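Local coordinates for nitrilotriacetate monooxygenase (Burkholderia pseudomallei, PDB 3SDO), which probably acts as a flavin-dependent monooxygenase of the bacterial luciferase-like family, using FMN and molecular oxygen to oxidise its substrate, at residues A[16-20]-A[34-38]. Residues are numbered along the deposited sequence; the frame is centred on the assembly and turned at random.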
ATOM      1  N   ILE A  16      -8.607   4.716  11.844  1.00 21.82           N
ATOM      2  CA  ILE A  16      -9.501   3.603  11.546  1.00 21.83           C
ATOM      3  C   ILE A  16      -8.751   2.310  11.816  1.00 22.27           C
ATOM      4  O   ILE A  16      -8.077   1.770  10.940  1.00 23.33           O
ATOM      5  CB  ILE A  16     -10.050   3.674  10.124  1.00 21.94           C
ATOM      6  CG1 ILE A  16     -10.601   5.074   9.848  1.00 21.65           C
ATOM      7  CG2 ILE A  16     -11.127   2.635   9.934  1.00 21.93           C
ATOM      8  CD1 ILE A  16     -11.189   5.233   8.463  1.00 20.39           C
ATOM      9  N   GLN A  17      -8.841   1.846  13.062  1.00 22.12           N
ATOM     10  CA  GLN A  17      -8.166   0.650  13.510  1.00 21.51           C
ATOM     11  C   GLN A  17      -9.124  -0.538  13.379  1.00 21.44           C
ATOM     12  O   GLN A  17      -9.457  -1.186  14.358  1.00 21.25           O
ATOM     13  CB  GLN A  17      -7.732   0.827  14.961  1.00 22.22           C
ATOM     14  CG  GLN A  17      -6.709  -0.162  15.470  1.00 23.08           C
ATOM     15  CD  GLN A  17      -5.297   0.146  14.999  1.00 25.43           C
ATOM     16  OE1 GLN A  17      -5.101   0.660  13.904  1.00 25.41           O
ATOM     17  NE2 GLN A  17      -4.300  -0.223  15.810  1.00 25.65           N
ATOM     18  N   GLY A  18      -9.543  -0.815  12.146  1.00 19.92           N
ATOM     19  CA  GLY A  18     -10.487  -1.878  11.878  1.00 19.62           C
ATOM     20  C   GLY A  18     -11.694  -1.740  12.770  1.00 18.62           C
ATOM     21  O   GLY A  18     -12.292  -0.663  12.857  1.00 18.22           O
ATOM     22  N   ALA A  19     -11.983  -2.800  13.500  1.00 18.49           N
ATOM     23  CA  ALA A  19     -13.124  -2.849  14.418  1.00 18.73           C
ATOM     24  C   ALA A  19     -13.138  -1.761  15.466  1.00 18.81           C
ATOM     25  O   ALA A  19     -14.215  -1.337  15.894  1.00 19.79           O
ATOM     26  CB  ALA A  19     -13.213  -4.227  15.102  1.00 18.82           C
ATOM     27  N   GLY A  20     -11.966  -1.329  15.923  1.00 19.34           N
ATOM     28  CA  GLY A  20     -11.898  -0.285  16.929  1.00 19.33           C
ATOM     29  C   GLY A  20     -10.570  -0.220  17.646  1.00 19.88           C
ATOM     30  O   GLY A  20      -9.754  -1.133  17.549  1.00 19.50           O
ATOM     31  N   ASP A  34     -15.287  -9.411  11.102  1.00 22.87           N
ATOM     32  CA  ASP A  34     -14.016  -9.337  10.331  1.00 22.52           C
ATOM     33  C   ASP A  34     -13.657  -7.902   9.915  1.00 21.66           C
ATOM     34  O   ASP A  34     -12.903  -7.686   8.960  1.00 20.11           O
ATOM     35  CB  ASP A  34     -14.117 -10.217   9.076  1.00 23.12           C
ATOM     36  CG  ASP A  34     -15.173  -9.730   8.100  1.00 23.47           C
ATOM     37  OD1 ASP A  34     -15.919  -8.798   8.428  1.00 22.00           O
ATOM     38  OD2 ASP A  34     -15.267 -10.296   7.006  1.00 26.81           O
ATOM     39  N   ALA A  35     -14.220  -6.920  10.622  1.00 21.75           N
ATOM     40  CA  ALA A  35     -14.003  -5.515  10.300  1.00 21.12           C
ATOM     41  C   ALA A  35     -12.541  -5.188   9.951  1.00 20.78           C
ATOM     42  O   ALA A  35     -12.287  -4.486   8.977  1.00 20.47           O
ATOM     43  CB  ALA A  35     -14.491  -4.623  11.472  1.00 21.14           C
ATOM     44  N   SER A  36     -11.580  -5.710  10.717  1.00 20.39           N
ATOM     45  CA  SER A  36     -10.169  -5.351  10.479  1.00 19.77           C
ATOM     46  C   SER A  36      -9.620  -5.667   9.090  1.00 18.73           C
ATOM     47  O   SER A  36      -8.719  -4.996   8.633  1.00 19.56           O
ATOM     48  CB  SER A  36      -9.278  -5.914  11.560  1.00 19.82           C
ATOM     49  OG  SER A  36      -9.522  -5.186  12.759  1.00 21.86           O
ATOM     50  N   VAL A  37     -10.167  -6.680   8.427  1.00 18.40           N
ATOM     51  CA  VAL A  37      -9.806  -7.015   7.058  1.00 18.40           C
ATOM     52  C   VAL A  37     -11.070  -7.125   6.181  1.00 18.78           C
ATOM     53  O   VAL A  37     -11.213  -8.028   5.347  1.00 18.59           O
ATOM     54  CB  VAL A  37      -8.950  -8.300   7.002  1.00 19.05           C
ATOM     55  CG1 VAL A  37      -7.564  -8.024   7.524  1.00 18.46           C
ATOM     56  CG2 VAL A  37      -9.580  -9.423   7.808  1.00 18.26           C
ATOM     57  N   ASN A  38     -11.982  -6.178   6.389  1.00 18.24           N
ATOM     58  CA  ASN A  38     -13.204  -6.059   5.596  1.00 18.25           C
ATOM     59  C   ASN A  38     -13.121  -4.715   4.866  1.00 18.00           C
ATOM     60  O   ASN A  38     -13.371  -3.654   5.483  1.00 16.98           O
ATOM     61  CB  ASN A  38     -14.417  -6.093   6.536  1.00 18.47           C
ATOM     62  CG  ASN A  38     -15.748  -5.993   5.794  1.00 18.66           C
ATOM     63  OD1 ASN A  38     -15.930  -5.132   4.932  1.00 19.15           O
ATOM     64  ND2 ASN A  38     -16.671  -6.895   6.120  1.00 21.57           N
TER
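Gly-18 and Ser-36 bring the two segments together, with their CA atoms 3.8 Å apart. Gln-17 to Gly-20 form a type II' beta turn, closed by Gly-20 N bonding Gln-17 O at 3.0 Å. Gly-18 takes the positive phi (51°) of this turn. It has no side chain, and its CA packs directly against Ser-36. Facing it is a short 3-10 segment at Ala-35 and Ser-36, where Val-37 N bonds Asp-34 O.

No hydrogen bond joins the segments; the contact is packing. The methyl of Ala-35 points at the turn, with its CB 3.7 Å from Ala-19 CA and 3.9 Å from Ala-19 CB. A chi1 of -71° sets Ser-36 OG anti to the carbonyl carbon and turns it to the turn, 3.5 Å from Ala-19 N and 3.6 Å from Gly-18 CA. These are packing contacts; the hydroxyl is hydrogen-bonded with His-72 ND1. Within 34-38, Asn-38 ND2 donates an almost straight bond (172°) to Asp-34 OD1, 3.1 Å away, on the syn side but out of the carboxylate plane. Asn-38 OD1 accepts from Phe-41 N, so this one amide links Asp-34 to the first turn of helix 39-51, where Asn-38 is the N-cap.

Both segments belong to the long loop between strand 11-15 and helix 39-51 of the TIM-barrel-like fold. Gln-17 lies about 8 Å, side chain to side chain, from Asp-61 and Thr-98, predicted FMN-binding residues. Thr-401, at the start of helix 401-418, bonds Gly-18 O. Helix 39-51 packs on the contact too: Phe-41 touches Ala-35, and Tyr-42 OH bonds Ser-36 O.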